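Local coordinates for hypothetical protein VC0802 (Vibrio cholerae, PDB 1ZVP) that is of unknown function but carries two ACT domains, a fold that often senses small ligands such as amino acids, and is possibly a transport protein, at residues D[13-18]-D[125-130]; D[74-79]-D[111-116]; D[37-42]-D[51-56]. One frame throughout, in Å; residues are numbered along the deposited sequence.

Interaction 1 (D[13-18]-D[125-130]); sequences QSMSPE and QALGEF
Two backbone carbonyls, Q13 O and E129 O, come within 3.1 Å of each other although both can only accept. The amine of K94, on helix 87-96, probably accounts for this pairing: it hydrogen-bonds E129 O and more weakly reaches Q13 O, so its positive charge would offset the repulsion between the two oxygens.

Beside this pair the chains are held mainly by one good bond. M15 N donates to L127 O at 2.8 Å and meets it almost head-on, the C=O...N angle being 166°. L127 closes helix 120-127, so this amide takes up a carbonyl at the helix end. S14 OG serves both its own turn and the other segment. The hydroxyl lies opposite the backbone N (chi1 -179°) and accepts S16 N at 3.2 Å, an ST turn; the same OG stands 3.4 Å from G128 O, at best a weak bond. The CB of S14 meets F130 CB, while the end of the phenylalanine leads away from the contact.

The apolar part centres on L127. P17 lays the flank of its ring over the leucine, with P17 CG 3.7 Å from L127 CB, while P17 CD rests on G128 CA at the same distance. M15 crosses L127 at about a right angle and touches it lightly, CG to CD2 at 4.2 Å, before its bent chain turns off.

M15 and L127 continue onto F91 of helix 87-96, and P17 and L127 onto I74 of strand 71-76. The segment 13-18 thus runs past the end of helix 120-127 into strand 17-19, which borders the four-stranded sheet beside strand 71-76.

Interaction 2 (D[74-79]-D[111-116]); sequences ITLTVH and DHIFVQ
The two central strands of the four-stranded antiparallel sheet meet here, I74, T75 and L76 on one side and D111, H112 and I113 on the other. I74 and I113 form a hydrogen-bonded pair: I74 N donates to I113 O at 2.9 Å, and I113 N returns the bond to I74 O at 2.7 Å. L76 N continues the ladder to D111 O at 3.1 Å. Beyond it a water takes over, accepting from D111 N and donating to L76 O where the strand 71-76 ends.

T75 and H112 make the intervening non-hydrogen-bonded pair, their side chains alongside each other and pointing the same way. T75 OG1 meets H112 ND1 at 3.0 Å in the imidazole plane, at its edge; either could be the donor. The OG1 sits beside its own backbone N (chi1 -63°), which turns it to the histidine. Together with E47 of the second subunit at NE2, this would hold the ring's rotation; F45 of that subunit stacks on the ring.

The I74, L76, I113 and V115 side chains form an apolar group. L76 CD2 presses on I113 CD1 at 3.5 Å, tighter than ordinary carbon contact, and I74 CD1 reaches V115 CG2 at 4.1 Å. Helices 87-96, through F91, and 120-127, through A123, cover this face. Strands and helices from 71-76 to 120-127 run beta-alpha-beta-beta-alpha, and 17-19, beside 71-76, takes the last strand's place, consistent with the ferredoxin-like ACT fold.

Interaction 3 (D[37-42]-D[51-56]); sequences LSLEPI and LTLVLE
V54 O accepts the one hydrogen bond between 37-42 and 51-56, from I42 N at 2.9 Å. The amide approaches the carbonyl nearly end-on, but the hydrogen is bent away from it, with an N-H...O angle of 133°. The same oxygen is hemmed in by carbon: P41 CA lies 3.4 Å from V54 O, and I42 CG2 lies at 3.5 Å. With I42 CG1 opposite the backbone N (chi1 -166°), its CG2 branch is left facing V54, and it also meets V54 CG1 at 3.9 Å.

Two leucines of the strand receive the rest of the loop. L55 CD2 extends to L39 CB at 3.5 Å, and the same methyl touches P41 CB, so it sits in the corner where L39 and P41 meet. P41 CG meets L53 CD2 at 4.1 Å, a looser touch along the flank of the proline ring. A water joins L39 O, to which it donates, and E56 N, from which it accepts; E56 is the N-cap residue of helix 57-61.

I42 also packs on F45 of the second subunit and bonds to that subunit through its backbone. The loop thus lies against strand 50-56 just before strand 43-47, outermost within this chain, begins. The sheet order 24-29, 50-56, 43-47 is consistent with part of the beta-alpha-beta-beta-alpha-beta ACT fold.

Overall arrangement
Interactions 1 and 2 serve the same four-stranded sheet and touch directly: E18 N bonds to T75 O, and S16 O to the hydroxyl of T77. Interaction 2 is the buried centre of that sheet, with a regular ladder and a threonine-histidine pair turned to the second subunit. Interaction 1 lies at its partly exposed border, where irregular backbone contacts join a helix end to the edge strand. Interaction 3, whose centre is about 28 Å from that of interaction 1, is buried in a different ACT range from interaction 2 and relies on aliphatic side chains, a proline and one bent bond. F114 of 111-116 packs on I42 and V54, linking interactions 2 and 3.

Interaction 1 (D[13-18]-D[125-130])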
ATOM      1  N   GLN D  13     -10.317  16.661   5.661  1.00 36.61           N
ATOM      2  CA  GLN D  13      -9.042  17.363   5.590  1.00 37.26           C
ATOM      3  C   GLN D  13      -8.296  17.087   4.300  1.00 36.92           C
ATOM      4  O   GLN D  13      -8.502  16.060   3.670  1.00 37.21           O
ATOM      5  CB  GLN D  13      -8.159  16.934   6.741  1.00 37.60           C
ATOM      6  CG  GLN D  13      -8.594  17.474   8.071  1.00 41.47           C
ATOM      7  CD  GLN D  13      -7.597  17.118   9.146  1.00 46.64           C
ATOM      8  OE1 GLN D  13      -6.499  17.690   9.203  1.00 50.39           O
ATOM      9  NE2 GLN D  13      -7.963  16.166  10.010  1.00 47.02           N
ATOM     10  N   SER D  14      -7.417  18.008   3.927  1.00 36.67           N
ATOM     11  CA  SER D  14      -6.516  17.830   2.799  1.00 36.21           C
ATOM     12  C   SER D  14      -5.488  16.751   3.133  1.00 36.24           C
ATOM     13  O   SER D  14      -5.050  16.635   4.292  1.00 36.23           O
ATOM     14  CB  SER D  14      -5.819  19.156   2.478  1.00 35.93           C
ATOM     15  OG  SER D  14      -4.940  19.032   1.373  1.00 36.23           O
ATOM     16  N   MET D  15      -5.114  15.956   2.126  1.00 35.94           N
ATOM     17  CA  MET D  15      -4.062  14.946   2.299  1.00 35.38           C
ATOM     18  C   MET D  15      -2.700  15.524   1.951  1.00 35.46           C
ATOM     19  O   MET D  15      -1.687  14.824   2.035  1.00 35.53           O
ATOM     20  CB  MET D  15      -4.347  13.669   1.506  1.00 34.93           C
ATOM     21  CG  MET D  15      -5.542  12.832   2.017  1.00 34.24           C
ATOM     22  SD  MET D  15      -5.467  12.262   3.731  1.00 32.28           S
ATOM     23  CE  MET D  15      -6.466  13.489   4.582  1.00 32.01           C
ATOM     24  N   SER D  16      -2.697  16.816   1.602  1.00 35.45           N
ATOM     25  CA  SER D  16      -1.519  17.542   1.127  1.00 35.50           C
ATOM     26  C   SER D  16      -0.735  16.781   0.043  1.00 35.04           C
ATOM     27  O   SER D  16       0.457  16.511   0.213  1.00 34.65           O
ATOM     28  CB  SER D  16      -0.612  17.940   2.303  1.00 35.79           C
ATOM     29  OG  SER D  16      -1.209  18.961   3.087  1.00 37.38           O
ATOM     30  N   PRO D  17      -1.407  16.435  -1.078  1.00 34.85           N
ATOM     31  CA  PRO D  17      -0.779  15.593  -2.096  1.00 34.76           C
ATOM     32  C   PRO D  17       0.295  16.297  -2.925  1.00 34.86           C
ATOM     33  O   PRO D  17       0.264  17.517  -3.100  1.00 35.64           O
ATOM     34  CB  PRO D  17      -1.955  15.199  -2.985  1.00 34.55           C
ATOM     35  CG  PRO D  17      -2.874  16.332  -2.886  1.00 34.14           C
ATOM     36  CD  PRO D  17      -2.780  16.803  -1.465  1.00 34.53           C
ATOM     37  N   GLU D  18       1.251  15.526  -3.427  1.00 34.77           N
ATOM     38  CA  GLU D  18       2.229  16.057  -4.348  1.00 34.53           C
ATOM     39  C   GLU D  18       2.505  15.063  -5.453  1.00 34.00           C
ATOM     40  O   GLU D  18       2.717  13.881  -5.188  1.00 34.62           O
ATOM     41  CB  GLU D  18       3.513  16.446  -3.621  1.00 34.92           C
ATOM     42  CG  GLU D  18       3.941  15.471  -2.569  1.00 36.83           C
ATOM     43  CD  GLU D  18       5.334  15.729  -2.061  1.00 40.25           C
ATOM     44  OE1 GLU D  18       5.953  14.778  -1.526  1.00 42.63           O
ATOM     45  OE2 GLU D  18       5.814  16.876  -2.187  1.00 42.95           O
ATOM     46  N   GLN D 125      -6.623  16.790  -7.163  1.00 39.17           N
ATOM     47  CA  GLN D 125      -7.822  17.532  -6.796  1.00 40.37           C
ATOM     48  C   GLN D 125      -8.622  16.848  -5.687  1.00 39.64           C
ATOM     49  O   GLN D 125      -8.941  17.481  -4.688  1.00 40.10           O
ATOM     50  CB  GLN D 125      -8.706  17.754  -8.024  1.00 40.34           C
ATOM     51  CG  GLN D 125      -8.226  18.862  -8.956  1.00 42.15           C
ATOM     52  CD  GLN D 125      -8.784  18.723 -10.389  1.00 43.27           C
ATOM     53  OE1 GLN D 125      -8.099  19.053 -11.371  1.00 46.70           O
ATOM     54  NE2 GLN D 125     -10.027  18.223 -10.511  1.00 45.74           N
ATOM     55  N   ALA D 126      -8.947  15.569  -5.871  1.00 39.26           N
ATOM     56  CA  ALA D 126      -9.629  14.776  -4.855  1.00 38.81           C
ATOM     57  C   ALA D 126      -8.875  14.781  -3.517  1.00 39.12           C
ATOM     58  O   ALA D 126      -9.457  15.065  -2.470  1.00 39.35           O
ATOM     59  CB  ALA D 126      -9.840  13.366  -5.347  1.00 38.14           C
ATOM     60  N   LEU D 127      -7.576  14.503  -3.565  1.00 39.55           N
ATOM     61  CA  LEU D 127      -6.756  14.362  -2.365  1.00 40.19           C
ATOM     62  C   LEU D 127      -6.502  15.668  -1.630  1.00 41.22           C
ATOM     63  O   LEU D 127      -6.253  15.662  -0.429  1.00 40.75           O
ATOM     64  CB  LEU D 127      -5.421  13.696  -2.705  1.00 39.62           C
ATOM     65  CG  LEU D 127      -5.501  12.218  -3.079  1.00 39.23           C
ATOM     66  CD1 LEU D 127      -4.186  11.720  -3.677  1.00 37.81           C
ATOM     67  CD2 LEU D 127      -5.921  11.392  -1.880  1.00 38.02           C
ATOM     68  N   GLY D 128      -6.570  16.779  -2.357  1.00 43.10           N
ATOM     69  CA  GLY D 128      -6.275  18.098  -1.798  1.00 45.16           C
ATOM     70  C   GLY D 128      -7.471  18.839  -1.234  1.00 46.88           C
ATOM     71  O   GLY D 128      -7.339  19.991  -0.815  1.00 47.13           O
ATOM     72  N   GLU D 129      -8.635  18.186  -1.223  1.00 48.54           N
ATOM     73  CA  GLU D 129      -9.883  18.791  -0.727  1.00 50.47           C
ATOM     74  C   GLU D 129      -9.886  18.944   0.796  1.00 51.16           C
ATOM     75  O   GLU D 129      -9.546  17.997   1.522  1.00 51.20           O
ATOM     76  CB  GLU D 129     -11.097  17.946  -1.124  1.00 50.37           C
ATOM     77  CG  GLU D 129     -11.538  18.062  -2.564  1.00 51.08           C
ATOM     78  CD  GLU D 129     -12.514  16.954  -2.971  1.00 51.90           C
ATOM     79  OE1 GLU D 129     -12.748  15.999  -2.178  1.00 53.68           O
ATOM     80  OE2 GLU D 129     -13.039  17.035  -4.106  1.00 53.71           O
ATOM     81  N   PHE D 130     -10.291  20.129   1.263  1.00 52.19           N
ATOM     82  CA  PHE D 130     -10.427  20.425   2.699  1.00 53.05           C
ATOM     83  C   PHE D 130     -11.716  21.199   3.039  1.00 53.76           C
ATOM     84  O   PHE D 130     -12.247  21.948   2.207  1.00 53.41           O
ATOM     85  CB  PHE D 130      -9.185  21.170   3.231  1.00 53.02           C
ATOM     86  CG  PHE D 130      -8.988  22.543   2.638  1.00 52.87           C
ATOM     87  CD1 PHE D 130      -9.541  23.668   3.252  1.00 52.55           C
ATOM     88  CD2 PHE D 130      -8.238  22.712   1.477  1.00 53.02           C
ATOM     89  CE1 PHE D 130      -9.366  24.940   2.711  1.00 53.33           C
ATOM     90  CE2 PHE D 130      -8.055  23.982   0.926  1.00 53.88           C
ATOM     91  CZ  PHE D 130      -8.625  25.101   1.543  1.00 53.56           C
TER

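Interaction 2 (D[74-79]-D[111-116])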
ATOM      1  N   ILE D  74       1.823   9.810  -6.437  1.00 35.49           N
ATOM      2  CA  ILE D  74       1.409  10.886  -5.559  1.00 36.06           C
ATOM      3  C   ILE D  74       1.812  10.519  -4.134  1.00 36.78           C
ATOM      4  O   ILE D  74       1.513   9.437  -3.653  1.00 36.88           O
ATOM      5  CB  ILE D  74      -0.117  11.163  -5.687  1.00 35.62           C
ATOM      6  CG1 ILE D  74      -0.422  11.741  -7.078  1.00 35.13           C
ATOM      7  CG2 ILE D  74      -0.602  12.089  -4.585  1.00 34.69           C
ATOM      8  CD1 ILE D  74      -1.870  11.656  -7.512  1.00 34.54           C
ATOM      9  N   THR D  75       2.549  11.410  -3.485  1.00 37.97           N
ATOM     10  CA  THR D  75       2.870  11.239  -2.079  1.00 38.93           C
ATOM     11  C   THR D  75       1.976  12.146  -1.243  1.00 40.15           C
ATOM     12  O   THR D  75       1.658  13.262  -1.643  1.00 40.40           O
ATOM     13  CB  THR D  75       4.353  11.529  -1.800  1.00 38.42           C
ATOM     14  OG1 THR D  75       5.155  10.589  -2.519  1.00 38.16           O
ATOM     15  CG2 THR D  75       4.662  11.418  -0.319  1.00 37.84           C
ATOM     16  N   LEU D  76       1.557  11.647  -0.088  1.00 42.05           N
ATOM     17  CA  LEU D  76       0.791  12.437   0.856  1.00 43.50           C
ATOM     18  C   LEU D  76       1.753  13.016   1.866  1.00 45.00           C
ATOM     19  O   LEU D  76       2.422  12.269   2.569  1.00 44.91           O
ATOM     20  CB  LEU D  76      -0.238  11.549   1.542  1.00 43.00           C
ATOM     21  CG  LEU D  76      -1.573  11.300   0.851  1.00 42.10           C
ATOM     22  CD1 LEU D  76      -1.618  11.680  -0.635  1.00 40.84           C
ATOM     23  CD2 LEU D  76      -1.941   9.851   1.067  1.00 41.35           C
ATOM     24  N   THR D  77       1.844  14.343   1.914  1.00 47.33           N
ATOM     25  CA  THR D  77       2.749  15.015   2.852  1.00 50.01           C
ATOM     26  C   THR D  77       2.119  15.233   4.232  1.00 52.11           C
ATOM     27  O   THR D  77       2.820  15.598   5.184  1.00 52.54           O
ATOM     28  CB  THR D  77       3.315  16.353   2.303  1.00 49.75           C
ATOM     29  OG1 THR D  77       2.246  17.243   1.971  1.00 49.79           O
ATOM     30  CG2 THR D  77       4.153  16.112   1.083  1.00 49.59           C
ATOM     31  N   VAL D  78       0.810  14.994   4.339  1.00 54.56           N
ATOM     32  CA  VAL D  78       0.102  15.048   5.618  1.00 57.06           C
ATOM     33  C   VAL D  78       0.847  14.242   6.705  1.00 59.41           C
ATOM     34  O   VAL D  78       1.411  13.159   6.459  1.00 59.65           O
ATOM     35  CB  VAL D  78      -1.392  14.622   5.472  1.00 56.82           C
ATOM     36  CG1 VAL D  78      -1.553  13.091   5.469  1.00 56.38           C
ATOM     37  CG2 VAL D  78      -2.257  15.262   6.557  1.00 56.85           C
ATOM     38  N   HIS D  79       0.858  14.814   7.902  1.00 62.18           N
ATOM     39  CA  HIS D  79       1.605  14.310   9.059  1.00 64.92           C
ATOM     40  C   HIS D  79       0.915  13.101   9.692  1.00 65.81           C
ATOM     41  O   HIS D  79      -0.232  13.203  10.159  1.00 66.06           O
ATOM     42  CB  HIS D  79       1.756  15.454  10.070  1.00 65.52           C
ATOM     43  CG  HIS D  79       1.013  16.695   9.664  1.00 68.69           C
ATOM     44  ND1 HIS D  79      -0.364  16.797   9.733  1.00 71.05           N
ATOM     45  CD2 HIS D  79       1.450  17.865   9.130  1.00 70.84           C
ATOM     46  CE1 HIS D  79      -0.740  17.984   9.282  1.00 71.92           C
ATOM     47  NE2 HIS D  79       0.341  18.651   8.912  1.00 72.28           N
ATOM     48  N   ASP D 111       2.535   7.750   2.917  1.00 35.60           N
ATOM     49  CA  ASP D 111       1.831   6.915   1.958  1.00 36.07           C
ATOM     50  C   ASP D 111       2.088   7.407   0.548  1.00 35.43           C
ATOM     51  O   ASP D 111       2.119   8.611   0.288  1.00 35.39           O
ATOM     52  CB  ASP D 111       0.334   6.913   2.233  1.00 36.15           C
ATOM     53  CG  ASP D 111      -0.013   6.191   3.503  1.00 38.68           C
ATOM     54  OD1 ASP D 111       0.218   4.960   3.571  1.00 41.00           O
ATOM     55  OD2 ASP D 111      -0.522   6.849   4.439  1.00 41.64           O
ATOM     56  N   HIS D 112       2.267   6.458  -0.355  1.00 35.24           N
ATOM     57  CA  HIS D 112       2.498   6.745  -1.760  1.00 35.13           C
ATOM     58  C   HIS D 112       1.410   6.058  -2.567  1.00 35.13           C
ATOM     59  O   HIS D 112       1.108   4.885  -2.356  1.00 35.55           O
ATOM     60  CB  HIS D 112       3.887   6.256  -2.176  1.00 35.31           C
ATOM     61  CG  HIS D 112       4.976   6.675  -1.235  1.00 34.87           C
ATOM     62  ND1 HIS D 112       5.598   7.903  -1.315  1.00 35.09           N
ATOM     63  CD2 HIS D 112       5.534   6.039  -0.178  1.00 34.07           C
ATOM     64  CE1 HIS D 112       6.500   8.001  -0.354  1.00 34.19           C
ATOM     65  NE2 HIS D 112       6.480   6.885   0.350  1.00 34.91           N
ATOM     66  N   ILE D 113       0.801   6.803  -3.475  1.00 34.65           N
ATOM     67  CA  ILE D 113      -0.350   6.307  -4.197  1.00 34.54           C
ATOM     68  C   ILE D 113      -0.030   6.298  -5.678  1.00 34.23           C
ATOM     69  O   ILE D 113       0.406   7.306  -6.224  1.00 34.19           O
ATOM     70  CB  ILE D 113      -1.592   7.176  -3.903  1.00 34.55           C
ATOM     71  CG1 ILE D 113      -1.843   7.242  -2.397  1.00 34.34           C
ATOM     72  CG2 ILE D 113      -2.830   6.638  -4.608  1.00 34.66           C
ATOM     73  CD1 ILE D 113      -2.676   8.402  -2.010  1.00 34.90           C
ATOM     74  N   PHE D 114      -0.210   5.144  -6.314  1.00 34.46           N
ATOM     75  CA  PHE D 114      -0.105   5.034  -7.771  1.00 34.19           C
ATOM     76  C   PHE D 114      -1.501   5.050  -8.377  1.00 34.37           C
ATOM     77  O   PHE D 114      -2.306   4.161  -8.133  1.00 34.56           O
ATOM     78  CB  PHE D 114       0.674   3.779  -8.181  1.00 33.72           C
ATOM     79  CG  PHE D 114       2.108   3.797  -7.750  1.00 32.86           C
ATOM     80  CD1 PHE D 114       3.102   4.242  -8.622  1.00 32.42           C
ATOM     81  CD2 PHE D 114       2.468   3.392  -6.460  1.00 32.76           C
ATOM     82  CE1 PHE D 114       4.439   4.291  -8.221  1.00 33.55           C
ATOM     83  CE2 PHE D 114       3.806   3.417  -6.046  1.00 33.92           C
ATOM     84  CZ  PHE D 114       4.800   3.866  -6.930  1.00 33.77           C
ATOM     85  N   VAL D 115      -1.791   6.094  -9.136  1.00 34.93           N
ATOM     86  CA  VAL D 115      -3.041   6.184  -9.878  1.00 35.57           C
ATOM     87  C   VAL D 115      -2.733   6.126 -11.377  1.00 36.81           C
ATOM     88  O   VAL D 115      -1.609   6.399 -11.789  1.00 37.22           O
ATOM     89  CB  VAL D 115      -3.848   7.479  -9.536  1.00 34.95           C
ATOM     90  CG1 VAL D 115      -4.128   7.559  -8.032  1.00 33.95           C
ATOM     91  CG2 VAL D 115      -3.127   8.730 -10.031  1.00 34.00           C
ATOM     92  N   GLN D 116      -3.723   5.752 -12.184  1.00 38.00           N
ATOM     93  CA  GLN D 116      -3.601   5.802 -13.636  1.00 38.78           C
ATOM     94  C   GLN D 116      -3.107   7.162 -14.042  1.00 38.97           C
ATOM     95  O   GLN D 116      -3.565   8.171 -13.508  1.00 39.34           O
ATOM     96  CB  GLN D 116      -4.947   5.556 -14.292  1.00 38.97           C
ATOM     97  CG  GLN D 116      -5.409   4.125 -14.228  1.00 41.39           C
ATOM     98  CD  GLN D 116      -6.855   3.977 -14.666  1.00 44.91           C
ATOM     99  OE1 GLN D 116      -7.443   2.903 -14.542  1.00 46.66           O
ATOM    100  NE2 GLN D 116      -7.437   5.057 -15.178  1.00 45.68           N
TER
HETATM  101  O   HOH W   1       1.203  10.199   4.473  1.00 38.80           O

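Interaction 3 (D[37-42]-D[51-56])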
ATOM      1  N   LEU D  37      18.231  -5.645  -9.433  1.00 50.68           N
ATOM      2  CA  LEU D  37      18.772  -4.429  -8.818  1.00 50.40           C
ATOM      3  C   LEU D  37      19.123  -3.321  -9.813  1.00 50.07           C
ATOM      4  O   LEU D  37      18.884  -2.144  -9.535  1.00 50.00           O
ATOM      5  CB  LEU D  37      20.002  -4.776  -7.966  1.00 50.54           C
ATOM      6  CG  LEU D  37      19.939  -4.819  -6.431  1.00 50.42           C
ATOM      7  CD1 LEU D  37      18.563  -5.129  -5.895  1.00 50.42           C
ATOM      8  CD2 LEU D  37      20.961  -5.817  -5.893  1.00 50.77           C
ATOM      9  N   SER D  38      19.688  -3.704 -10.959  1.00 49.69           N
ATOM     10  CA  SER D  38      20.125  -2.748 -11.987  1.00 49.25           C
ATOM     11  C   SER D  38      18.967  -1.979 -12.618  1.00 48.85           C
ATOM     12  O   SER D  38      19.179  -0.936 -13.240  1.00 49.02           O
ATOM     13  CB  SER D  38      20.936  -3.454 -13.079  1.00 49.25           C
ATOM     14  OG  SER D  38      20.181  -4.506 -13.655  1.00 49.35           O
ATOM     15  N   LEU D  39      17.749  -2.494 -12.457  1.00 48.22           N
ATOM     16  CA  LEU D  39      16.548  -1.809 -12.925  1.00 47.77           C
ATOM     17  C   LEU D  39      16.133  -0.654 -12.001  1.00 47.46           C
ATOM     18  O   LEU D  39      15.341   0.208 -12.394  1.00 47.38           O
ATOM     19  CB  LEU D  39      15.389  -2.798 -13.090  1.00 47.80           C
ATOM     20  CG  LEU D  39      15.529  -3.913 -14.127  1.00 47.82           C
ATOM     21  CD1 LEU D  39      14.298  -4.802 -14.116  1.00 48.25           C
ATOM     22  CD2 LEU D  39      15.760  -3.338 -15.510  1.00 48.39           C
ATOM     23  N   GLU D  40      16.685  -0.652 -10.784  1.00 47.00           N
ATOM     24  CA  GLU D  40      16.440   0.376  -9.761  1.00 46.64           C
ATOM     25  C   GLU D  40      14.956   0.590  -9.458  1.00 45.60           C
ATOM     26  O   GLU D  40      14.451   1.707  -9.604  1.00 45.64           O
ATOM     27  CB  GLU D  40      17.093   1.703 -10.145  1.00 47.04           C
ATOM     28  CG  GLU D  40      18.609   1.702 -10.069  1.00 49.47           C
ATOM     29  CD  GLU D  40      19.239   2.709 -11.026  1.00 53.01           C
ATOM     30  OE1 GLU D  40      20.399   2.484 -11.439  1.00 54.85           O
ATOM     31  OE2 GLU D  40      18.577   3.717 -11.379  1.00 54.08           O
ATOM     32  N   PRO D  41      14.254  -0.480  -9.034  1.00 44.52           N
ATOM     33  CA  PRO D  41      12.827  -0.366  -8.770  1.00 43.73           C
ATOM     34  C   PRO D  41      12.537   0.566  -7.592  1.00 43.11           C
ATOM     35  O   PRO D  41      13.256   0.535  -6.594  1.00 43.14           O
ATOM     36  CB  PRO D  41      12.420  -1.804  -8.436  1.00 43.62           C
ATOM     37  CG  PRO D  41      13.664  -2.458  -7.981  1.00 44.00           C
ATOM     38  CD  PRO D  41      14.751  -1.845  -8.777  1.00 44.36           C
ATOM     39  N   ILE D  42      11.498   1.391  -7.715  1.00 42.25           N
ATOM     40  CA  ILE D  42      11.124   2.306  -6.645  1.00 41.31           C
ATOM     41  C   ILE D  42      10.482   1.522  -5.510  1.00 41.25           C
ATOM     42  O   ILE D  42      10.580   1.912  -4.346  1.00 41.28           O
ATOM     43  CB  ILE D  42      10.216   3.459  -7.143  1.00 41.33           C
ATOM     44  CG1 ILE D  42      10.128   4.567  -6.089  1.00 41.00           C
ATOM     45  CG2 ILE D  42       8.832   2.946  -7.572  1.00 40.95           C
ATOM     46  CD1 ILE D  42       9.328   5.767  -6.517  1.00 40.97           C
ATOM     47  N   LEU D  51       7.988 -11.990  -7.477  1.00 41.76           N
ATOM     48  CA  LEU D  51       8.444 -10.660  -7.070  1.00 40.54           C
ATOM     49  C   LEU D  51       7.725  -9.575  -7.842  1.00 40.00           C
ATOM     50  O   LEU D  51       7.779  -9.550  -9.070  1.00 39.93           O
ATOM     51  CB  LEU D  51       9.949 -10.540  -7.298  1.00 40.22           C
ATOM     52  CG  LEU D  51      10.718  -9.318  -6.814  1.00 39.46           C
ATOM     53  CD1 LEU D  51      10.858  -9.304  -5.299  1.00 39.49           C
ATOM     54  CD2 LEU D  51      12.081  -9.339  -7.461  1.00 39.24           C
ATOM     55  N   THR D  52       7.037  -8.692  -7.121  1.00 39.65           N
ATOM     56  CA  THR D  52       6.465  -7.472  -7.713  1.00 38.98           C
ATOM     57  C   THR D  52       7.554  -6.409  -7.788  1.00 38.83           C
ATOM     58  O   THR D  52       8.247  -6.154  -6.798  1.00 38.61           O
ATOM     59  CB  THR D  52       5.254  -6.918  -6.893  1.00 39.08           C
ATOM     60  OG1 THR D  52       4.217  -7.903  -6.806  1.00 38.70           O
ATOM     61  CG2 THR D  52       4.683  -5.643  -7.531  1.00 38.31           C
ATOM     62  N   LEU D  53       7.719  -5.810  -8.965  1.00 38.74           N
ATOM     63  CA  LEU D  53       8.591  -4.654  -9.117  1.00 38.88           C
ATOM     64  C   LEU D  53       7.759  -3.481  -9.578  1.00 38.98           C
ATOM     65  O   LEU D  53       6.918  -3.636 -10.455  1.00 39.10           O
ATOM     66  CB  LEU D  53       9.711  -4.910 -10.135  1.00 38.84           C
ATOM     67  CG  LEU D  53      10.695  -6.073  -9.939  1.00 39.34           C
ATOM     68  CD1 LEU D  53      11.577  -6.251 -11.190  1.00 38.48           C
ATOM     69  CD2 LEU D  53      11.553  -5.903  -8.679  1.00 39.07           C
ATOM     70  N   VAL D  54       7.979  -2.317  -8.976  1.00 39.07           N
ATOM     71  CA  VAL D  54       7.399  -1.073  -9.477  1.00 39.20           C
ATOM     72  C   VAL D  54       8.556  -0.268 -10.047  1.00 39.62           C
ATOM     73  O   VAL D  54       9.507   0.051  -9.348  1.00 39.03           O
ATOM     74  CB  VAL D  54       6.599  -0.269  -8.394  1.00 39.00           C
ATOM     75  CG1 VAL D  54       5.861   0.894  -9.024  1.00 38.43           C
ATOM     76  CG2 VAL D  54       5.607  -1.155  -7.685  1.00 38.00           C
ATOM     77  N   LEU D  55       8.454   0.033 -11.335  1.00 40.78           N
ATOM     78  CA  LEU D  55       9.565   0.523 -12.128  1.00 42.05           C
ATOM     79  C   LEU D  55       9.119   1.677 -12.982  1.00 43.01           C
ATOM     80  O   LEU D  55       7.958   1.737 -13.377  1.00 42.87           O
ATOM     81  CB  LEU D  55      10.035  -0.580 -13.084  1.00 42.07           C
ATOM     82  CG  LEU D  55      10.641  -1.866 -12.535  1.00 42.34           C
ATOM     83  CD1 LEU D  55      10.356  -3.016 -13.462  1.00 42.60           C
ATOM     84  CD2 LEU D  55      12.126  -1.677 -12.371  1.00 43.44           C
ATOM     85  N   GLU D  56      10.055   2.577 -13.281  1.00 44.59           N
ATOM     86  CA  GLU D  56       9.887   3.570 -14.332  1.00 46.47           C
ATOM     87  C   GLU D  56       9.481   2.884 -15.637  1.00 47.25           C
ATOM     88  O   GLU D  56       9.962   1.796 -15.943  1.00 47.36           O
ATOM     89  CB  GLU D  56      11.194   4.332 -14.531  1.00 46.78           C
ATOM     90  CG  GLU D  56      11.350   5.558 -13.664  1.00 49.33           C
ATOM     91  CD  GLU D  56      11.145   6.856 -14.444  1.00 53.93           C
ATOM     92  OE1 GLU D  56      12.032   7.739 -14.343  1.00 55.25           O
ATOM     93  OE2 GLU D  56      10.116   6.993 -15.163  1.00 55.11           O
TER
HETATM   94  O   HOH W   2      12.859   1.844 -12.549  1.00 57.27           O